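Local coordinates for protein lactaldehyde dehydrogenase (PDB 3PQA) that oxidises lactaldehyde to lactate with NAD as the preferred cofactor, a step in coenzyme F420 biosynthesis, working as a homotetramer of the aldehyde dehydrogenase family, at residues N60-I65 with K103-Y108; T56-I61 with P153-G158; V95-G100 with P143-A148; K67-K72 with I174-I179; T126-V131 with A450-S455. All blocks are in the same frame, centred on the assembly; numbering follows the deposited sequence.

Interaction 1. Residues N60-I65 with K103-Y108; sequences NILMNI and KLAAFY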
# COMPACT_ATOMS: atom_id res chain seq x y z
N ASN B 60 -3.24 -24.70 0.83
CA ASN B 60 -3.67 -26.00 0.32
C ASN B 60 -5.12 -26.31 0.60
O ASN B 60 -5.84 -26.79 -0.29
CB ASN B 60 -2.77 -27.12 0.85
CG ASN B 60 -1.40 -27.12 0.21
OD1 ASN B 60 -1.21 -26.57 -0.88
ND2 ASN B 60 -0.42 -27.74 0.88
N ILE B 61 -5.56 -26.02 1.83
CA ILE B 61 -6.95 -26.26 2.25
C ILE B 61 -7.90 -25.42 1.41
O ILE B 61 -8.90 -25.92 0.89
CB ILE B 61 -7.16 -25.95 3.74
CG1 ILE B 61 -6.48 -27.01 4.61
CG2 ILE B 61 -8.66 -25.88 4.08
CD1 ILE B 61 -6.30 -26.57 6.05
N LEU B 62 -7.57 -24.14 1.25
CA LEU B 62 -8.41 -23.24 0.46
C LEU B 62 -8.50 -23.70 -1.02
O LEU B 62 -9.59 -23.73 -1.61
CB LEU B 62 -7.92 -21.79 0.58
CG LEU B 62 -8.13 -21.23 2.00
CD1 LEU B 62 -7.31 -19.96 2.26
CD2 LEU B 62 -9.62 -20.98 2.32
N MET B 63 -7.36 -24.06 -1.61
CA MET B 63 -7.33 -24.53 -2.99
C MET B 63 -8.12 -25.83 -3.17
O MET B 63 -8.81 -26.01 -4.18
CB MET B 63 -5.90 -24.68 -3.51
CG MET B 63 -5.20 -23.34 -3.75
SD MET B 63 -6.05 -22.23 -4.90
CE MET B 63 -5.90 -23.10 -6.44
N ASN B 64 -8.03 -26.71 -2.18
CA ASN B 64 -8.75 -27.98 -2.26
C ASN B 64 -10.25 -27.80 -2.12
O ASN B 64 -11.01 -28.49 -2.76
CB ASN B 64 -8.21 -29.02 -1.28
CG ASN B 64 -8.83 -30.40 -1.52
OD1 ASN B 64 -9.67 -30.83 -0.76
ND2 ASN B 64 -8.40 -31.08 -2.57
N ILE B 65 -10.67 -26.85 -1.29
CA ILE B 65 -12.10 -26.52 -1.20
C ILE B 65 -12.58 -26.04 -2.57
O ILE B 65 -13.61 -26.51 -3.08
CB ILE B 65 -12.37 -25.48 -0.09
CG1 ILE B 65 -12.20 -26.14 1.29
CG2 ILE B 65 -13.77 -24.89 -0.23
CD1 ILE B 65 -12.10 -25.18 2.45
N LYS B 103 -10.32 -19.40 -4.04
CA LYS B 103 -9.00 -19.24 -4.68
C LYS B 103 -8.31 -17.92 -4.35
O LYS B 103 -7.09 -17.88 -4.17
CB LYS B 103 -9.09 -19.42 -6.18
CG LYS B 103 -9.46 -20.82 -6.57
CD LYS B 103 -9.38 -21.02 -8.06
CE LYS B 103 -9.39 -22.51 -8.35
NZ LYS B 103 -9.13 -22.78 -9.80
N LEU B 104 -9.09 -16.85 -4.26
CA LEU B 104 -8.55 -15.54 -3.92
C LEU B 104 -8.05 -15.51 -2.48
O LEU B 104 -7.01 -14.90 -2.18
CB LEU B 104 -9.59 -14.44 -4.15
CG LEU B 104 -9.01 -13.02 -4.26
CD1 LEU B 104 -7.96 -12.93 -5.35
CD2 LEU B 104 -10.12 -12.01 -4.51
N ALA B 105 -8.77 -16.18 -1.58
CA ALA B 105 -8.29 -16.29 -0.21
C ALA B 105 -6.95 -17.03 -0.15
O ALA B 105 -6.05 -16.62 0.59
CB ALA B 105 -9.31 -17.00 0.65
N ALA B 106 -6.83 -18.12 -0.92
CA ALA B 106 -5.56 -18.86 -1.05
C ALA B 106 -4.40 -17.94 -1.46
O ALA B 106 -3.32 -17.98 -0.84
CB ALA B 106 -5.71 -20.01 -2.04
N PHE B 107 -4.63 -17.11 -2.47
CA PHE B 107 -3.54 -16.25 -2.88
C PHE B 107 -3.23 -15.15 -1.87
O PHE B 107 -2.05 -14.88 -1.64
CB PHE B 107 -3.67 -15.79 -4.33
CG PHE B 107 -3.29 -16.85 -5.32
CD1 PHE B 107 -2.04 -16.88 -5.89
CD2 PHE B 107 -4.19 -17.86 -5.64
CE1 PHE B 107 -1.69 -17.87 -6.79
CE2 PHE B 107 -3.84 -18.86 -6.53
CZ PHE B 107 -2.59 -18.86 -7.11
N TYR B 108 -4.24 -14.62 -1.19
CA TYR B 108 -3.98 -13.65 -0.13
C TYR B 108 -3.30 -14.22 1.14
O TYR B 108 -2.60 -13.48 1.85
CB TYR B 108 -5.21 -12.80 0.19
CG TYR B 108 -5.33 -11.62 -0.77
CD1 TYR B 108 -4.38 -10.58 -0.74
CD2 TYR B 108 -6.36 -11.55 -1.70
CE1 TYR B 108 -4.46 -9.49 -1.63
CE2 TYR B 108 -6.46 -10.47 -2.60
CZ TYR B 108 -5.50 -9.44 -2.55
OH TYR B 108 -5.60 -8.39 -3.42
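Met-63 and Leu-62 carry the apolar contact with Ala-105 and Ala-106. CB of Leu-62 lies 3.9 Å from CB of Ala-106, and CD1 of Leu-62 is equally far, 3.9 Å, from CB of Ala-105 while also touching the backbone at Ala-106 N. The thioether makes the second group: SD of Met-63 sits 3.6 Å from CB of Ala-106. The Phe-107 ring, modelled in two conformers, is only a tentative neighbour of that sulfur. Bends at chi2 (-57°) and chi3 (-67°) fold the Met-63 chain across that of Lys-103 at about a right angle, leaving CE of Met-63 4.0 Å from CE of Lys-103. An alanine in place of Met-63 would probably open a gap beside Ala-106 and take away the methyl and sulfur that touch Lys-103. The axes of segments 60-65 and 103-108, on helices 55-71 and 88-111, are nearly antiparallel (164°) and 8.2 Å apart at closest approach, consistent with small alanine methyls between them. With no polar bond between the segments and mostly carbon and sulfur in touch, cohesion probably rests on shape and dispersion.

Interaction 2. Residues T56-I61 with P153-G158; sequences TKRYNI and PAIATG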
# COMPACT_ATOMS: atom_id res chain seq x y z
N THR B 56 1.34 -22.53 3.98
CA THR B 56 1.22 -23.56 2.93
C THR B 56 -0.00 -24.45 3.18
O THR B 56 -0.73 -24.78 2.24
CB THR B 56 2.54 -24.36 2.78
OG1 THR B 56 3.59 -23.47 2.38
CG2 THR B 56 2.42 -25.47 1.73
N LYS B 57 -0.24 -24.79 4.45
CA LYS B 57 -1.41 -25.60 4.82
C LYS B 57 -2.74 -24.87 4.56
O LYS B 57 -3.65 -25.43 3.94
CB LYS B 57 -1.31 -26.05 6.28
CG LYS B 57 -2.31 -27.16 6.60
CD LYS B 57 -1.73 -28.17 7.58
CE LYS B 57 -0.78 -29.15 6.91
NZ LYS B 57 -0.62 -30.34 7.79
N ARG B 58 -2.84 -23.62 5.01
CA ARG B 58 -4.01 -22.79 4.71
C ARG B 58 -4.26 -22.67 3.21
O ARG B 58 -5.40 -22.83 2.74
CB ARG B 58 -3.90 -21.41 5.36
CG ARG B 58 -4.23 -21.40 6.84
CD ARG B 58 -3.87 -20.07 7.46
NE ARG B 58 -2.44 -19.97 7.76
CZ ARG B 58 -1.81 -18.84 8.06
NH1 ARG B 58 -0.51 -18.87 8.35
NH2 ARG B 58 -2.47 -17.68 8.08
N TYR B 59 -3.19 -22.38 2.46
CA TYR B 59 -3.27 -22.27 1.01
C TYR B 59 -3.83 -23.58 0.43
O TYR B 59 -4.78 -23.55 -0.37
CB TYR B 59 -1.88 -21.95 0.44
CG TYR B 59 -1.81 -22.01 -1.07
CD1 TYR B 59 -2.08 -20.88 -1.84
CD2 TYR B 59 -1.46 -23.19 -1.73
CE1 TYR B 59 -2.02 -20.93 -3.24
CE2 TYR B 59 -1.39 -23.25 -3.11
CZ TYR B 59 -1.68 -22.12 -3.86
OH TYR B 59 -1.63 -22.20 -5.23
N ASN B 60 -3.24 -24.70 0.83
CA ASN B 60 -3.67 -26.00 0.32
C ASN B 60 -5.12 -26.31 0.60
O ASN B 60 -5.84 -26.79 -0.29
CB ASN B 60 -2.77 -27.12 0.85
CG ASN B 60 -1.40 -27.12 0.21
OD1 ASN B 60 -1.21 -26.57 -0.88
ND2 ASN B 60 -0.42 -27.74 0.88
N ILE B 61 -5.56 -26.02 1.83
CA ILE B 61 -6.95 -26.26 2.25
C ILE B 61 -7.90 -25.42 1.41
O ILE B 61 -8.90 -25.92 0.89
CB ILE B 61 -7.16 -25.95 3.74
CG1 ILE B 61 -6.48 -27.01 4.61
CG2 ILE B 61 -8.66 -25.88 4.08
CD1 ILE B 61 -6.30 -26.57 6.05
N PRO B 153 -11.90 -16.08 4.00
CA PRO B 153 -11.01 -15.18 4.78
C PRO B 153 -10.73 -15.62 6.22
O PRO B 153 -9.63 -15.39 6.72
CB PRO B 153 -11.72 -13.83 4.75
CG PRO B 153 -13.13 -14.12 4.38
CD PRO B 153 -13.16 -15.41 3.61
N ALA B 154 -11.71 -16.25 6.89
CA ALA B 154 -11.50 -16.76 8.24
C ALA B 154 -10.40 -17.83 8.32
O ALA B 154 -9.53 -17.77 9.19
CB ALA B 154 -12.81 -17.30 8.83
N ILE B 155 -10.45 -18.80 7.40
CA ILE B 155 -9.41 -19.83 7.31
C ILE B 155 -8.05 -19.18 6.98
O ILE B 155 -7.03 -19.46 7.62
CB ILE B 155 -9.77 -20.92 6.27
CG1 ILE B 155 -10.98 -21.74 6.74
CG2 ILE B 155 -8.57 -21.86 6.00
CD1 ILE B 155 -11.48 -22.72 5.69
N ALA B 156 -8.07 -18.27 6.00
CA ALA B 156 -6.85 -17.58 5.58
C ALA B 156 -6.12 -16.86 6.72
O ALA B 156 -4.89 -16.74 6.68
CB ALA B 156 -7.17 -16.61 4.46
N THR B 157 -6.89 -16.35 7.69
CA THR B 157 -6.35 -15.56 8.80
C THR B 157 -6.18 -16.36 10.10
O THR B 157 -5.88 -15.78 11.15
CB THR B 157 -7.19 -14.27 9.02
OG1 THR B 157 -8.59 -14.60 9.13
CG2 THR B 157 -7.00 -13.31 7.86
N GLY B 158 -6.36 -17.68 10.04
CA GLY B 158 -6.05 -18.56 11.18
C GLY B 158 -7.08 -18.63 12.29
O GLY B 158 -6.74 -18.93 13.44
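Arg-58, on helix 55-71, faces the end of helix 145-156, the two backbones coming nearest at Arg-58 and Ala-156, whose CA atoms are 6.0 Å apart. The second helix closes in a Schellman motif: Gly-158, with positive phi, is the C-prime residue, its N bonding to Ile-155 O at 3.1 Å while Asn-159 N bonds to Ala-154 O. Thr-157 helps to finish the turn through OG1, which donates to Pro-153 O at 2.7 Å. NH2 of Arg-58 donates to Ala-156 O at 2.9 Å, with an N-H...O angle of 144°; the donor lies 36° above the carbonyl plane. A bend at chi3 (-80°) turns the guanidinium so that this oxygen is met near its edge, somewhat tilted from its plane. CD of Arg-58 passes 3.2 Å from Ile-155 O. Beside it, CG2 of Ile-61 and CG2 of Ile-155 make a looser apolar contact at 4.5 Å. Leu-53 and Pro-54 offer further, weak carbonyl acceptors. The positive guanidinium at the carbonyl end of helix 145-156 probably offsets the partial negative charge there.

Interaction 3. Residues V95-G100 with P143-A148; sequences VERSIG and PLNLSA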
# COMPACT_ATOMS: atom_id res chain seq x y z
N VAL B 95 -22.15 -20.56 -7.96
CA VAL B 95 -21.16 -21.61 -7.72
C VAL B 95 -19.78 -21.21 -8.26
O VAL B 95 -18.77 -21.36 -7.57
CB VAL B 95 -21.56 -23.00 -8.27
CG1 VAL B 95 -20.46 -24.01 -7.95
CG2 VAL B 95 -22.88 -23.48 -7.68
N GLU B 96 -19.76 -20.68 -9.49
CA GLU B 96 -18.52 -20.21 -10.11
C GLU B 96 -17.85 -19.09 -9.27
O GLU B 96 -16.62 -19.11 -9.07
CB GLU B 96 -18.77 -19.76 -11.55
CG GLU B 96 -17.52 -19.56 -12.40
CD GLU B 96 -16.78 -20.87 -12.70
OE1 GLU B 96 -17.42 -21.94 -12.79
OE2 GLU B 96 -15.54 -20.82 -12.89
N ARG B 97 -18.64 -18.16 -8.75
CA ARG B 97 -18.11 -17.11 -7.87
C ARG B 97 -17.46 -17.70 -6.62
O ARG B 97 -16.39 -17.24 -6.19
CB ARG B 97 -19.20 -16.14 -7.43
CG ARG B 97 -20.10 -15.68 -8.52
CD ARG B 97 -19.66 -14.40 -9.09
NE ARG B 97 -20.16 -13.27 -8.31
CZ ARG B 97 -20.18 -12.02 -8.76
NH1 ARG B 97 -20.63 -11.05 -7.98
NH2 ARG B 97 -19.76 -11.74 -9.99
N SER B 98 -18.12 -18.68 -6.01
CA SER B 98 -17.62 -19.29 -4.78
C SER B 98 -16.25 -19.95 -4.97
O SER B 98 -15.41 -19.88 -4.08
CB SER B 98 -18.65 -20.26 -4.17
OG SER B 98 -18.68 -21.50 -4.85
N ILE B 99 -16.04 -20.55 -6.15
CA ILE B 99 -14.73 -21.14 -6.49
C ILE B 99 -13.69 -20.02 -6.47
O ILE B 99 -12.62 -20.16 -5.84
CB ILE B 99 -14.75 -21.82 -7.89
CG1 ILE B 99 -15.75 -22.98 -7.89
CG2 ILE B 99 -13.37 -22.34 -8.24
CD1 ILE B 99 -16.18 -23.41 -9.29
N GLY B 100 -14.03 -18.91 -7.12
CA GLY B 100 -13.15 -17.74 -7.16
C GLY B 100 -12.82 -17.16 -5.78
O GLY B 100 -11.68 -16.76 -5.53
N PRO B 143 -26.34 -18.44 -0.38
CA PRO B 143 -25.81 -19.20 0.75
C PRO B 143 -24.44 -19.83 0.50
O PRO B 143 -23.71 -20.09 1.45
CB PRO B 143 -26.89 -20.28 0.98
CG PRO B 143 -27.49 -20.48 -0.38
CD PRO B 143 -27.49 -19.13 -1.02
N LEU B 144 -24.10 -20.08 -0.76
CA LEU B 144 -22.81 -20.67 -1.04
C LEU B 144 -21.73 -19.59 -1.11
O LEU B 144 -20.77 -19.62 -0.35
CB LEU B 144 -22.83 -21.53 -2.30
CG LEU B 144 -21.50 -22.17 -2.74
CD1 LEU B 144 -20.94 -23.09 -1.66
CD2 LEU B 144 -21.68 -22.93 -4.06
N ASN B 145 -21.90 -18.62 -2.00
CA ASN B 145 -20.86 -17.58 -2.11
C ASN B 145 -20.76 -16.65 -0.89
O ASN B 145 -19.67 -16.24 -0.53
CB ASN B 145 -20.96 -16.77 -3.43
CG ASN B 145 -19.66 -16.00 -3.74
OD1 ASN B 145 -18.55 -16.49 -3.52
ND2 ASN B 145 -19.81 -14.79 -4.25
N LEU B 146 -21.89 -16.33 -0.25
CA LEU B 146 -21.81 -15.47 0.93
C LEU B 146 -21.23 -16.21 2.14
O LEU B 146 -20.66 -15.58 3.02
CB LEU B 146 -23.13 -14.77 1.24
CG LEU B 146 -23.57 -13.73 0.20
CD1 LEU B 146 -24.90 -13.09 0.59
CD2 LEU B 146 -22.51 -12.64 -0.00
N SER B 147 -21.40 -17.54 2.19
CA SER B 147 -20.63 -18.37 3.13
C SER B 147 -19.14 -18.35 2.79
O SER B 147 -18.29 -18.21 3.68
CB SER B 147 -21.17 -19.81 3.18
OG SER B 147 -22.47 -19.84 3.76
N ALA B 148 -18.81 -18.46 1.49
CA ALA B 148 -17.42 -18.45 1.04
C ALA B 148 -16.74 -17.13 1.44
O ALA B 148 -15.58 -17.11 1.83
CB ALA B 148 -17.32 -18.71 -0.47
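The amide of Asn-145 turns its two ends to the backbone and side chains of Arg-97 and Ser-98. OD1 of Asn-145 lies 3.2 Å from CA of Ser-98, and although Ser-98 N is almost as near, the angle is too poor for a bond; ND2 of Asn-145 rests 3.5 Å from CB of Arg-97, oblique to that residue's guanidinium. Bonds to Thr-101 OG1 at OD1 and to Asp-430 OD2 at ND2 fix the amide's rotation, whereas Arg-97 leads away to the carbonyl of Arg-428. The amide's placement follows from chi1 of -163°, which sets CG opposite the backbone N. Next to it, CD2 of Leu-144 packs 3.4 Å from OG of Ser-98 and 3.9 Å from CG2 of Val-95. OG of Ser-98 donates to Val-95 O at 2.7 Å, an oxygen that also receives Ile-99 N; the Ser-98 hydroxyl is thus satisfied within its own helix. Glu-94, just before 95-100, accepts from the backbone N of both Leu-144 and Asn-145. The Arg-97 side chain is about 10 Å from that of Cys-275, the probable active-site cysteine. Ile-69 of helix 55-71 and Val-172 of helix 171-186 flank the contact, which joins helix 88-111 to the start of helix 145-156.

Interaction 4. Residues K67-K72 with I174-I179; sequences KQIKEK and IELAKI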
# COMPACT_ATOMS: atom_id res chain seq x y z
N LYS B 67 -11.26 -26.73 -5.45
CA LYS B 67 -11.24 -27.86 -6.37
C LYS B 67 -12.50 -28.71 -6.21
O LYS B 67 -13.13 -29.07 -7.20
CB LYS B 67 -9.98 -28.70 -6.17
CG LYS B 67 -9.84 -29.85 -7.16
CD LYS B 67 -8.49 -30.51 -7.03
CE LYS B 67 -8.42 -31.79 -7.85
NZ LYS B 67 -8.99 -32.97 -7.12
N GLN B 68 -12.87 -29.02 -4.97
CA GLN B 68 -14.08 -29.83 -4.73
C GLN B 68 -15.38 -29.17 -5.21
O GLN B 68 -16.26 -29.85 -5.76
CB GLN B 68 -14.22 -30.16 -3.26
CG GLN B 68 -13.17 -31.11 -2.70
CD GLN B 68 -13.44 -31.39 -1.25
OE1 GLN B 68 -14.46 -32.00 -0.91
NE2 GLN B 68 -12.58 -30.88 -0.38
N ILE B 69 -15.50 -27.86 -4.98
CA ILE B 69 -16.68 -27.10 -5.43
C ILE B 69 -16.76 -27.18 -6.95
O ILE B 69 -17.83 -27.43 -7.50
CB ILE B 69 -16.63 -25.61 -4.98
CG1 ILE B 69 -16.73 -25.50 -3.46
CG2 ILE B 69 -17.77 -24.80 -5.64
CD1 ILE B 69 -16.50 -24.08 -2.89
N LYS B 70 -15.63 -26.99 -7.62
CA LYS B 70 -15.57 -27.11 -9.08
C LYS B 70 -16.00 -28.50 -9.57
O LYS B 70 -16.75 -28.60 -10.54
CB LYS B 70 -14.18 -26.73 -9.59
CG LYS B 70 -14.01 -26.72 -11.10
CD LYS B 70 -12.58 -26.33 -11.47
CE LYS B 70 -12.26 -26.55 -12.94
NZ LYS B 70 -12.91 -25.52 -13.79
N GLU B 71 -15.55 -29.55 -8.88
CA GLU B 71 -15.89 -30.92 -9.28
C GLU B 71 -17.37 -31.26 -9.03
O GLU B 71 -17.92 -32.16 -9.68
CB GLU B 71 -14.98 -31.95 -8.60
CG GLU B 71 -13.52 -31.85 -9.07
CD GLU B 71 -12.56 -32.74 -8.29
OE1 GLU B 71 -12.90 -33.16 -7.15
OE2 GLU B 71 -11.45 -32.99 -8.81
N LYS B 72 -17.99 -30.52 -8.12
CA LYS B 72 -19.40 -30.71 -7.76
C LYS B 72 -20.29 -29.58 -8.26
O LYS B 72 -21.42 -29.42 -7.78
CB LYS B 72 -19.54 -30.85 -6.24
CG LYS B 72 -18.89 -32.11 -5.65
CD LYS B 72 -19.02 -32.14 -4.12
CE LYS B 72 -20.25 -32.92 -3.68
NZ LYS B 72 -19.96 -34.38 -3.63
N ILE B 174 -24.59 -27.35 4.08
CA ILE B 174 -24.28 -28.69 4.56
C ILE B 174 -23.30 -29.36 3.59
O ILE B 174 -22.34 -30.00 4.01
CB ILE B 174 -25.57 -29.55 4.78
CG1 ILE B 174 -26.33 -29.02 6.00
CG2 ILE B 174 -25.22 -31.01 4.98
CD1 ILE B 174 -27.82 -29.45 6.05
N GLU B 175 -23.53 -29.16 2.29
CA GLU B 175 -22.61 -29.68 1.28
C GLU B 175 -21.23 -29.04 1.35
O GLU B 175 -20.22 -29.73 1.22
CB GLU B 175 -23.19 -29.55 -0.13
CG GLU B 175 -24.35 -30.54 -0.43
CD GLU B 175 -24.06 -31.96 0.05
OE1 GLU B 175 -23.09 -32.59 -0.42
OE2 GLU B 175 -24.81 -32.43 0.93
N LEU B 176 -21.19 -27.73 1.57
CA LEU B 176 -19.91 -27.02 1.70
C LEU B 176 -19.15 -27.51 2.94
O LEU B 176 -17.93 -27.65 2.90
CB LEU B 176 -20.11 -25.50 1.74
CG LEU B 176 -18.85 -24.63 1.92
CD1 LEU B 176 -17.88 -24.82 0.75
CD2 LEU B 176 -19.25 -23.17 2.07
N ALA B 177 -19.88 -27.76 4.03
CA ALA B 177 -19.28 -28.25 5.28
C ALA B 177 -18.59 -29.60 5.09
O ALA B 177 -17.47 -29.81 5.58
CB ALA B 177 -20.34 -28.33 6.38
N LYS B 178 -19.25 -30.52 4.37
CA LYS B 178 -18.65 -31.79 3.97
C LYS B 178 -17.37 -31.57 3.16
O LYS B 178 -16.35 -32.22 3.40
CB LYS B 178 -19.64 -32.63 3.17
CG LYS B 178 -20.83 -33.13 3.98
CD LYS B 178 -21.81 -33.82 3.05
CE LYS B 178 -23.08 -34.23 3.77
NZ LYS B 178 -24.06 -34.77 2.78
N ILE B 179 -17.43 -30.65 2.19
CA ILE B 179 -16.26 -30.26 1.38
C ILE B 179 -15.10 -29.73 2.25
O ILE B 179 -13.95 -30.13 2.06
CB ILE B 179 -16.65 -29.24 0.28
CG1 ILE B 179 -17.36 -29.96 -0.88
CG2 ILE B 179 -15.43 -28.46 -0.23
CD1 ILE B 179 -18.03 -29.02 -1.87
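Gln-68 and Ile-179 meet through both a polar bond and close packing. NE2 of Gln-68 donates to Ile-179 O at 2.9 Å, bent to an N-H...O angle of 137°, with the donor tilted 25° from the carbonyl plane. The two side chains lie alongside each other, pointing opposite ways, with OE1 of Gln-68 3.5 Å from CG1 of Ile-179 and CB of Gln-68 3.7 Å from CG2 of Ile-179. Farther along, CD1 of Ile-179 lies between CG1 of Ile-69, at 4.1 Å, and CD of Lys-72, at 4.0 Å. Ile-69 also reaches Leu-176, their CD1 atoms 4.0 Å apart. A second set of partners positions the amide: NE2 also bonds Asn-64 OD1, and OE1 accepts from Asn-182 ND2. A leucine in place of Gln-68 would probably leave Ile-179 O without this donor and Asn-64 and Asn-182 without their amide mate. Outside this shell, Lys-178 NZ bridges to Glu-175 OE2 along its own helix, and Ile-69 touches Phe-102 of helix 88-111. The segment axes cross at 131°, 10.4 Å apart. Ala-177 touches Tyr-194 of strand 194-196, so helices 55-71 and 171-186 pack beside the sheet, as in the NAD-binding domain of aldehyde dehydrogenases.

Interaction 5. Residues T126-V131 with A450-S455; sequences TRREPV and AMEEMS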
# COMPACT_ATOMS: atom_id res chain seq x y z
N THR B 126 4.56 -4.66 11.60
CA THR B 126 3.25 -5.19 11.98
C THR B 126 3.13 -6.67 11.62
O THR B 126 3.86 -7.18 10.79
CB THR B 126 2.10 -4.42 11.31
OG1 THR B 126 2.21 -4.51 9.87
CG2 THR B 126 2.12 -2.95 11.72
N ARG B 127 2.20 -7.34 12.29
CA ARG B 127 1.90 -8.74 12.06
C ARG B 127 0.40 -8.87 12.29
O ARG B 127 -0.12 -8.31 13.25
CB ARG B 127 2.69 -9.59 13.06
CG ARG B 127 2.31 -11.06 13.15
CD ARG B 127 3.24 -11.76 14.16
NE ARG B 127 2.81 -13.13 14.45
CZ ARG B 127 3.13 -14.19 13.72
NH1 ARG B 127 3.89 -14.05 12.63
NH2 ARG B 127 2.69 -15.39 14.07
N ARG B 128 -0.30 -9.54 11.38
CA ARG B 128 -1.73 -9.80 11.55
C ARG B 128 -1.87 -11.16 12.24
O ARG B 128 -1.15 -12.10 11.90
CB ARG B 128 -2.47 -9.79 10.20
CG ARG B 128 -2.48 -8.47 9.38
CD ARG B 128 -3.02 -7.29 10.14
NE ARG B 128 -3.29 -6.07 9.35
CZ ARG B 128 -2.45 -5.06 9.10
NH1 ARG B 128 -1.17 -5.06 9.49
NH2 ARG B 128 -2.90 -4.00 8.42
N GLU B 129 -2.75 -11.25 13.24
CA GLU B 129 -3.03 -12.52 13.93
C GLU B 129 -4.54 -12.74 14.01
O GLU B 129 -5.29 -11.78 13.96
CB GLU B 129 -2.42 -12.52 15.34
CG GLU B 129 -0.89 -12.40 15.32
CD GLU B 129 -0.23 -12.58 16.68
OE1 GLU B 129 -0.94 -12.54 17.71
OE2 GLU B 129 1.00 -12.74 16.70
N PRO B 130 -4.99 -14.01 14.11
CA PRO B 130 -6.45 -14.21 14.14
C PRO B 130 -7.18 -13.53 15.29
O PRO B 130 -6.65 -13.43 16.40
CB PRO B 130 -6.61 -15.73 14.32
CG PRO B 130 -5.27 -16.23 14.80
CD PRO B 130 -4.25 -15.29 14.21
N VAL B 131 -8.42 -13.12 15.05
CA VAL B 131 -9.27 -12.63 16.13
C VAL B 131 -9.62 -13.73 17.13
O VAL B 131 -9.83 -13.43 18.32
CB VAL B 131 -10.54 -11.95 15.60
CG1 VAL B 131 -10.18 -10.64 14.91
CG2 VAL B 131 -11.32 -12.88 14.64
N ALA B 450 -12.18 -8.61 4.21
CA ALA B 450 -12.67 -9.45 5.32
C ALA B 450 -11.49 -9.98 6.14
O ALA B 450 -11.58 -10.08 7.37
CB ALA B 450 -13.50 -10.59 4.78
N MET B 451 -10.38 -10.32 5.47
CA MET B 451 -9.20 -10.81 6.17
C MET B 451 -8.71 -9.77 7.18
O MET B 451 -8.37 -10.11 8.33
CB MET B 451 -8.08 -11.21 5.20
CG MET B 451 -8.33 -12.51 4.43
SD MET B 451 -7.08 -12.85 3.13
CE MET B 451 -5.54 -13.10 4.09
N GLU B 452 -8.71 -8.51 6.77
CA GLU B 452 -8.34 -7.44 7.68
C GLU B 452 -9.28 -7.31 8.89
O GLU B 452 -8.80 -7.08 10.01
CB GLU B 452 -8.19 -6.10 6.94
CG GLU B 452 -7.67 -4.95 7.83
CD GLU B 452 -6.23 -5.17 8.32
OE1 GLU B 452 -5.53 -6.09 7.82
OE2 GLU B 452 -5.77 -4.43 9.23
N GLU B 453 -10.58 -7.47 8.67
CA GLU B 453 -11.60 -7.44 9.75
C GLU B 453 -11.42 -8.63 10.68
O GLU B 453 -11.63 -8.52 11.87
CB GLU B 453 -13.02 -7.47 9.19
CG GLU B 453 -13.32 -6.46 8.07
CD GLU B 453 -13.73 -5.09 8.56
OE1 GLU B 453 -13.77 -4.87 9.80
OE2 GLU B 453 -13.98 -4.21 7.68
N MET B 454 -11.03 -9.77 10.11
CA MET B 454 -10.93 -11.04 10.83
C MET B 454 -9.55 -11.28 11.48
O MET B 454 -9.26 -12.37 11.96
CB MET B 454 -11.34 -12.21 9.92
CG MET B 454 -12.85 -12.20 9.55
SD MET B 454 -13.32 -13.53 8.42
CE MET B 454 -15.12 -13.27 8.32
N SER B 455 -8.71 -10.26 11.47
CA SER B 455 -7.45 -10.35 12.18
C SER B 455 -7.23 -9.11 13.03
O SER B 455 -7.92 -8.09 12.87
CB SER B 455 -6.30 -10.64 11.19
OG SER B 455 -6.20 -9.69 10.17
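Arg-128 and Glu-452 form a salt bridge in which NE of Arg-128 donates to OE1 of Glu-452 at 2.7 Å, nearly straight at 161° and on the syn lone pair. Two weak bonds accompany it, NE and NH2 each reaching OE2. The guanidinium and carboxylate planes stand 66° apart, so this is not the coplanar two-toothed pairing. A bend at chi2 (-56°) swings the arginine to the carboxylate. At the other end of the contact, Val-131 N donates to Met-454 O at 3.3 Å from above the carbonyl plane, not on a lone pair; that oxygen also receives Asn-159 ND2. Pro-130 and Ser-455 form an antiparallel non-hydrogen-bonded pair, their side chains diverging, where strand 455-463 sets out alongside strand 122-138 in the mixed sheet. Thr-126 packs on Pro-433 of the fourth subunit, so strand 122-138 borders a subunit interface. Ser-455 OG, donating to Met-451 O at 2.9 Å, links the new strand back to helix 447-453. CB of Ser-455 lies 3.2 Å from Glu-129 O, and OG of Ser-455 is 3.7 Å from CB of Arg-128. Both methyls of Val-131 rest on the peptide of Met-454, CG2 of Val-131 coming 3.4 Å from Met-454 O, with Met-216 touching both side chains.

Helix 55-71 is the common thread of interactions 1, 2 and 4, which it meets in the order 2, 1, 4 from its N-terminal end; interactions 1 and 2 share Asn-60 and Ile-61, their centres only 7 Å apart. Helix 88-111 serves interactions 1 and 3, and helix 145-156 serves 2 and 3. Interaction 3 is nested in the chain loops closed by 2 and by 4, and it touches interaction 4, their centres 10 Å apart. Interaction 5 lies about 26 Å from interaction 4, centre to centre, yet touches 1 and 2 through Met-451 and Pro-130. Together, the contacts tie the N-terminal helices to the C-terminal helix 447-453 and to strand 122-138.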